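Local coordinates for putative secreted cellulose binding protein (Streptomyces coelicolor, PDB 4OY7) that cleaves glycosidic bonds of cellulose oxidatively with a single copper ion, this chain being its lytic polysaccharide monooxygenase domain, at residues A[106-120]-A[131-145]. Residues are numbered along the deposited sequence; the frame is centred on the assembly and turned at random.
Sequences NWAAHPGDFRVYLTK and WDDLELIQTVTNPPQ. With CU (copper (II) ion), chain I.
Strands 112-119 and 134-141 pair antiparallel from Asp-113/Thr-141 to Thr-119/Leu-134, the register shifting by one residue at a classic beta bulge where Ile-137 and Gln-138 both face Val-116; Ile-137 N gives Val-116 O the strong bond (2.9 Å), Gln-138 N a weak one. Leu-136 lays CD1 over the centre of the Tyr-117 ring, 3.9 Å from the centroid, and Trp-131 turns an edge toward a face of that ring in a T-shaped stack, planes 78° apart. Thr-141 OG1 donates to Asp-113 OD1 (2.8 Å) from above the carboxylate plane. This is an edge hairpin of the AA10 immunoglobulin-like beta-sandwich: 112-119 also pairs with strand 168-178, and the loop leading into it brings His-110 NE2 to the copper, which His-1 also binds. In that loop Asn-106 ND2 reaches a lone pair of Gln-145 OE1 (2.9 Å), the two amide planes nearly perpendicular. At the far end Lys-120 stretches out straight (chi2 177°, chi3 -176°) past Glu-135 CG and sets NZ above the carbonyl plane of Asp-132, 2.8 Å from its O. Cut back to an alanine, this position would probably leave Asp-132 O without its lysine donor and Glu-135 CG without the flanking methylenes. Pro-143 CG makes apolar contact with Phe-114 CE1 (3.6 Å), the side chains crossing at about a right angle.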
loop_
_atom_site.group_PDB
_atom_site.type_symbol
_atom_site.label_atom_id
_atom_site.label_comp_id
_atom_site.label_asym_id
_atom_site.label_seq_id
_atom_site.Cartn_x
_atom_site.Cartn_y
_atom_site.Cartn_z
ATOM N N ASN A 106 -5.610 0.746 11.038
ATOM C CA ASN A 106 -5.120 0.317 12.357
ATOM C C ASN A 106 -5.765 -1.006 12.771
ATOM O O ASN A 106 -6.217 -1.152 13.905
ATOM C CB ASN A 106 -5.358 1.385 13.434
ATOM C CG ASN A 106 -6.817 1.656 13.678
ATOM O OD1 ASN A 106 -7.674 1.130 12.974
ATOM N ND2 ASN A 106 -7.111 2.501 14.653
ATOM N N TRP A 107 -5.825 -1.964 11.842
ATOM C CA TRP A 107 -6.491 -3.230 12.151
ATOM C C TRP A 107 -5.906 -3.859 13.426
ATOM O O TRP A 107 -6.652 -4.370 14.257
ATOM C CB TRP A 107 -6.447 -4.202 10.952
ATOM C CG TRP A 107 -7.376 -5.382 11.138
ATOM C CD1 TRP A 107 -7.014 -6.683 11.379
ATOM C CD2 TRP A 107 -8.815 -5.362 11.157
ATOM N NE1 TRP A 107 -8.137 -7.471 11.508
ATOM C CE2 TRP A 107 -9.252 -6.683 11.406
ATOM C CE3 TRP A 107 -9.781 -4.350 10.995
ATOM C CZ2 TRP A 107 -10.616 -7.024 11.492
ATOM C CZ3 TRP A 107 -11.130 -4.689 11.098
ATOM C CH2 TRP A 107 -11.535 -6.019 11.330
ATOM N N ALA A 108 -4.580 -3.844 13.564
ATOM C CA ALA A 108 -3.952 -3.945 14.890
ATOM C C ALA A 108 -2.959 -2.817 14.988
ATOM O O ALA A 108 -2.221 -2.573 14.062
ATOM C CB ALA A 108 -3.297 -5.300 15.131
ATOM N N ALA A 109 -2.991 -2.095 16.097
ATOM C CA ALA A 109 -2.209 -0.879 16.239
ATOM C C ALA A 109 -0.838 -1.184 16.842
ATOM O O ALA A 109 -0.684 -2.092 17.668
ATOM C CB ALA A 109 -2.943 0.106 17.131
ATOM N N HIS A 110 0.128 -0.353 16.480
ATOM C CA HIS A 110 1.497 -0.500 16.935
ATOM C C HIS A 110 2.177 0.866 16.926
ATOM O O HIS A 110 1.903 1.683 16.047
ATOM C CB HIS A 110 2.295 -1.419 15.996
ATOM C CG HIS A 110 1.685 -2.767 15.770
ATOM N ND1 HIS A 110 1.635 -3.742 16.745
ATOM C CD2 HIS A 110 1.110 -3.305 14.670
ATOM C CE1 HIS A 110 1.059 -4.823 16.258
ATOM N NE2 HIS A 110 0.700 -4.573 15.013
ATOM N N PRO A 111 3.128 1.087 17.852
ATOM C CA PRO A 111 3.961 2.278 17.770
ATOM C C PRO A 111 5.029 2.185 16.638
ATOM O O PRO A 111 5.471 1.103 16.287
ATOM C CB PRO A 111 4.634 2.306 19.137
ATOM C CG PRO A 111 4.788 0.862 19.490
ATOM C CD PRO A 111 3.554 0.185 18.936
ATOM N N GLY A 112 5.401 3.319 16.045
ATOM C CA GLY A 112 6.404 3.337 14.976
ATOM C C GLY A 112 6.226 4.464 13.974
ATOM O O GLY A 112 5.438 5.411 14.207
ATOM N N ASP A 113 6.997 4.360 12.889
ATOM C CA ASP A 113 7.070 5.349 11.803
ATOM C C ASP A 113 6.433 4.804 10.551
ATOM O O ASP A 113 6.600 3.609 10.202
ATOM C CB ASP A 113 8.523 5.655 11.404
ATOM C CG ASP A 113 9.297 6.406 12.426
ATOM O OD1 ASP A 113 8.713 6.941 13.364
ATOM O OD2 ASP A 113 10.538 6.461 12.248
ATOM N N PHE A 114 5.770 5.683 9.813
ATOM C CA PHE A 114 5.363 5.413 8.462
ATOM C C PHE A 114 6.303 6.130 7.505
ATOM O O PHE A 114 6.367 7.373 7.475
ATOM C CB PHE A 114 3.932 5.881 8.269
ATOM C CG PHE A 114 2.945 5.118 9.086
ATOM C CD1 PHE A 114 2.604 5.528 10.365
ATOM C CD2 PHE A 114 2.343 3.979 8.574
ATOM C CE1 PHE A 114 1.688 4.818 11.137
ATOM C CE2 PHE A 114 1.441 3.254 9.338
ATOM C CZ PHE A 114 1.101 3.669 10.616
ATOM N N ARG A 115 7.040 5.342 6.731
ATOM C CA ARG A 115 7.986 5.883 5.737
ATOM C C ARG A 115 7.255 5.893 4.434
ATOM O O ARG A 115 6.903 4.809 3.924
ATOM C CB ARG A 115 9.217 4.998 5.646
ATOM C CG ARG A 115 10.048 5.000 6.907
ATOM C CD ARG A 115 11.152 3.991 6.883
ATOM N NE ARG A 115 11.868 3.890 8.152
ATOM C CZ ARG A 115 12.827 3.012 8.384
ATOM N NH1 ARG A 115 13.238 2.174 7.414
ATOM N NH2 ARG A 115 13.425 3.006 9.578
ATOM N N VAL A 116 7.075 7.088 3.883
ATOM C CA VAL A 116 6.241 7.293 2.703
ATOM C C VAL A 116 7.114 7.684 1.504
ATOM O O VAL A 116 7.860 8.664 1.559
ATOM C CB VAL A 116 5.174 8.372 2.967
ATOM C CG1 VAL A 116 4.320 8.600 1.717
ATOM C CG2 VAL A 116 4.305 8.034 4.202
ATOM N N TYR A 117 6.978 6.926 0.418
ATOM C CA TYR A 117 7.778 7.085 -0.812
ATOM C C TYR A 117 6.937 7.270 -2.065
ATOM O O TYR A 117 5.850 6.709 -2.186
ATOM C CB TYR A 117 8.687 5.873 -1.051
ATOM C CG TYR A 117 9.572 5.416 0.091
ATOM C CD1 TYR A 117 9.052 4.720 1.173
ATOM C CD2 TYR A 117 10.928 5.606 0.037
ATOM C CE1 TYR A 117 9.884 4.260 2.198
ATOM C CE2 TYR A 117 11.775 5.159 1.041
ATOM C CZ TYR A 117 11.249 4.462 2.119
ATOM O OH TYR A 117 12.130 4.048 3.120
ATOM N N LEU A 118 7.471 8.003 -3.035
ATOM C CA LEU A 118 6.757 8.203 -4.315
ATOM C C LEU A 118 7.679 7.840 -5.464
ATOM O O LEU A 118 8.844 8.177 -5.454
ATOM C CB LEU A 118 6.333 9.649 -4.447
ATOM C CG LEU A 118 5.570 10.084 -5.692
ATOM C CD1 LEU A 118 4.193 9.419 -5.777
ATOM C CD2 LEU A 118 5.446 11.599 -5.674
ATOM N N THR A 119 7.135 7.124 -6.432
ATOM C CA THR A 119 7.868 6.780 -7.625
ATOM C C THR A 119 8.295 8.046 -8.345
ATOM O O THR A 119 7.572 9.030 -8.423
ATOM C CB THR A 119 7.082 5.837 -8.559
ATOM O OG1 THR A 119 5.805 6.416 -8.893
ATOM C CG2 THR A 119 6.925 4.478 -7.905
ATOM N N LYS A 120 9.503 7.970 -8.875
ATOM C CA LYS A 120 10.126 9.105 -9.566
ATOM C C LYS A 120 9.423 9.453 -10.862
ATOM O O LYS A 120 8.802 8.606 -11.514
ATOM C CB LYS A 120 11.583 8.789 -9.851
ATOM C CG LYS A 120 12.421 8.646 -8.605
ATOM C CD LYS A 120 13.847 8.269 -8.943
ATOM C CE LYS A 120 14.674 8.040 -7.688
ATOM N NZ LYS A 120 16.039 7.509 -7.964
ATOM N N TRP A 131 13.605 -0.136 -5.407
ATOM C CA TRP A 131 14.025 0.931 -4.497
ATOM C C TRP A 131 14.583 2.158 -5.240
ATOM O O TRP A 131 14.333 3.282 -4.838
ATOM C CB TRP A 131 15.037 0.394 -3.457
ATOM C CG TRP A 131 14.432 -0.591 -2.506
ATOM C CD1 TRP A 131 14.495 -1.952 -2.582
ATOM C CD2 TRP A 131 13.584 -0.294 -1.386
ATOM N NE1 TRP A 131 13.785 -2.514 -1.559
ATOM C CE2 TRP A 131 13.232 -1.522 -0.794
ATOM C CE3 TRP A 131 13.155 0.890 -0.778
ATOM C CZ2 TRP A 131 12.418 -1.594 0.338
ATOM C CZ3 TRP A 131 12.345 0.814 0.341
ATOM C CH2 TRP A 131 11.992 -0.412 0.886
ATOM N N ASP A 132 15.321 1.967 -6.329
ATOM C CA ASP A 132 15.867 3.140 -7.045
ATOM C C ASP A 132 14.840 3.880 -7.897
ATOM O O ASP A 132 15.165 4.867 -8.553
ATOM C CB ASP A 132 17.118 2.787 -7.859
ATOM C CG ASP A 132 16.830 1.999 -9.106
ATOM O OD1 ASP A 132 15.718 1.459 -9.265
ATOM O OD2 ASP A 132 17.758 1.887 -9.969
ATOM N N ASP A 133 13.612 3.402 -7.910
ATOM C CA ASP A 133 12.525 4.139 -8.539
ATOM C C ASP A 133 11.712 4.943 -7.525
ATOM O O ASP A 133 10.775 5.622 -7.923
ATOM C CB ASP A 133 11.588 3.159 -9.216
ATOM C CG ASP A 133 12.286 2.318 -10.222
ATOM O OD1 ASP A 133 12.181 1.082 -10.114
ATOM O OD2 ASP A 133 12.961 2.896 -11.117
ATOM N N LEU A 134 12.069 4.857 -6.248
ATOM C CA LEU A 134 11.303 5.492 -5.152
ATOM C C LEU A 134 12.098 6.573 -4.481
ATOM O O LEU A 134 13.318 6.427 -4.287
ATOM C CB LEU A 134 10.943 4.459 -4.097
ATOM C CG LEU A 134 9.798 3.519 -4.461
ATOM C CD1 LEU A 134 9.770 2.349 -3.489
ATOM C CD2 LEU A 134 8.457 4.240 -4.542
ATOM N N GLU A 135 11.391 7.647 -4.095
ATOM C CA GLU A 135 11.962 8.727 -3.284
ATOM C C GLU A 135 11.154 8.883 -1.996
ATOM O O GLU A 135 9.923 9.011 -2.032
ATOM C CB GLU A 135 11.968 10.045 -4.068
ATOM C CG GLU A 135 12.907 10.007 -5.255
ATOM C CD GLU A 135 12.983 11.319 -6.019
ATOM O OE1 GLU A 135 11.917 11.914 -6.342
ATOM O OE2 GLU A 135 14.129 11.713 -6.362
ATOM N N LEU A 136 11.862 8.851 -0.861
ATOM C CA LEU A 136 11.294 9.121 0.452
ATOM C C LEU A 136 10.874 10.565 0.521
ATOM O O LEU A 136 11.709 11.463 0.385
ATOM C CB LEU A 136 12.313 8.853 1.568
ATOM C CG LEU A 136 11.819 9.070 3.009
ATOM C CD1 LEU A 136 10.741 8.058 3.425
ATOM C CD2 LEU A 136 13.002 9.039 3.970
ATOM N N ILE A 137 9.585 10.791 0.736
ATOM C CA ILE A 137 9.017 12.152 0.730
ATOM C C ILE A 137 8.467 12.596 2.090
ATOM O O ILE A 137 8.306 13.783 2.336
ATOM C CB ILE A 137 7.980 12.361 -0.406
ATOM C CG1 ILE A 137 6.771 11.454 -0.308
ATOM C CG2 ILE A 137 8.650 12.213 -1.783
ATOM C CD1 ILE A 137 5.665 11.877 -1.271
ATOM N N GLN A 138 8.254 11.651 3.002
ATOM C CA GLN A 138 7.745 11.954 4.327
ATOM C C GLN A 138 7.977 10.783 5.275
ATOM O O GLN A 138 7.884 9.631 4.866
ATOM C CB GLN A 138 6.256 12.338 4.182
ATOM C CG GLN A 138 5.345 12.058 5.333
ATOM C CD GLN A 138 3.890 12.335 5.001
ATOM O OE1 GLN A 138 3.182 11.505 4.412
ATOM N NE2 GLN A 138 3.447 13.483 5.401
ATOM N N THR A 139 8.304 11.054 6.532
ATOM C CA THR A 139 8.236 10.012 7.561
ATOM C C THR A 139 7.331 10.530 8.643
ATOM O O THR A 139 7.512 11.656 9.055
ATOM C CB THR A 139 9.608 9.579 8.135
ATOM O OG1 THR A 139 10.459 9.156 7.057
ATOM C CG2 THR A 139 9.469 8.421 9.096
ATOM N N VAL A 140 6.339 9.737 9.054
ATOM C CA VAL A 140 5.326 10.153 10.031
ATOM C C VAL A 140 5.472 9.293 11.270
ATOM O O VAL A 140 5.198 8.088 11.244
ATOM C CB VAL A 140 3.898 9.986 9.463
ATOM C CG1 VAL A 140 2.848 10.491 10.448
ATOM C CG2 VAL A 140 3.817 10.708 8.135
ATOM N N THR A 141 5.876 9.919 12.371
ATOM C CA THR A 141 6.141 9.196 13.600
ATOM C C THR A 141 4.905 9.193 14.490
ATOM O O THR A 141 4.426 10.257 14.908
ATOM C CB THR A 141 7.368 9.795 14.317
ATOM O OG1 THR A 141 8.507 9.761 13.429
ATOM C CG2 THR A 141 7.654 9.020 15.602
ATOM N N ASN A 142 4.389 8.002 14.798
ATOM C CA ASN A 142 3.257 7.852 15.729
ATOM C C ASN A 142 2.095 8.829 15.492
ATOM O O ASN A 142 1.715 9.615 16.378
ATOM C CB ASN A 142 3.775 7.950 17.162
ATOM C CG ASN A 142 4.539 6.728 17.571
ATOM O OD1 ASN A 142 4.083 5.610 17.331
ATOM N ND2 ASN A 142 5.694 6.922 18.198
ATOM N N PRO A 143 1.522 8.790 14.267
ATOM C CA PRO A 143 0.363 9.624 13.992
ATOM C C PRO A 143 -0.837 9.184 14.812
ATOM O O PRO A 143 -0.867 8.050 15.296
ATOM C CB PRO A 143 0.108 9.382 12.496
ATOM C CG PRO A 143 0.598 8.012 12.282
ATOM C CD PRO A 143 1.816 7.878 13.162
ATOM N N PRO A 144 -1.824 10.082 14.976
ATOM C CA PRO A 144 -3.039 9.747 15.718
ATOM C C PRO A 144 -3.977 8.775 14.991
ATOM O O PRO A 144 -3.815 8.510 13.775
ATOM C CB PRO A 144 -3.726 11.104 15.885
ATOM C CG PRO A 144 -3.277 11.889 14.708
ATOM C CD PRO A 144 -1.877 11.442 14.415
ATOM N N GLN A 145 -4.966 8.273 15.745
ATOM C CA GLN A 145 -5.916 7.288 15.220
ATOM C C GLN A 145 -7.348 7.788 15.314
ATOM O O GLN A 145 -7.699 8.502 16.257
ATOM C CB GLN A 145 -5.785 5.966 15.985
ATOM C CG GLN A 145 -4.521 5.169 15.650
ATOM C CD GLN A 145 -4.303 4.020 16.625
ATOM O OE1 GLN A 145 -5.103 3.097 16.694
ATOM N NE2 GLN A 145 -3.222 4.089 17.399
HETATM CU CU CU I . -0.225 -6.158 13.495
HETATM O O HOH W 1 9.294 10.903 -6.477
HETATM O O HOH W 2 16.069 6.316 -4.872
HETATM O O HOH W 3 1.076 -7.253 14.044
#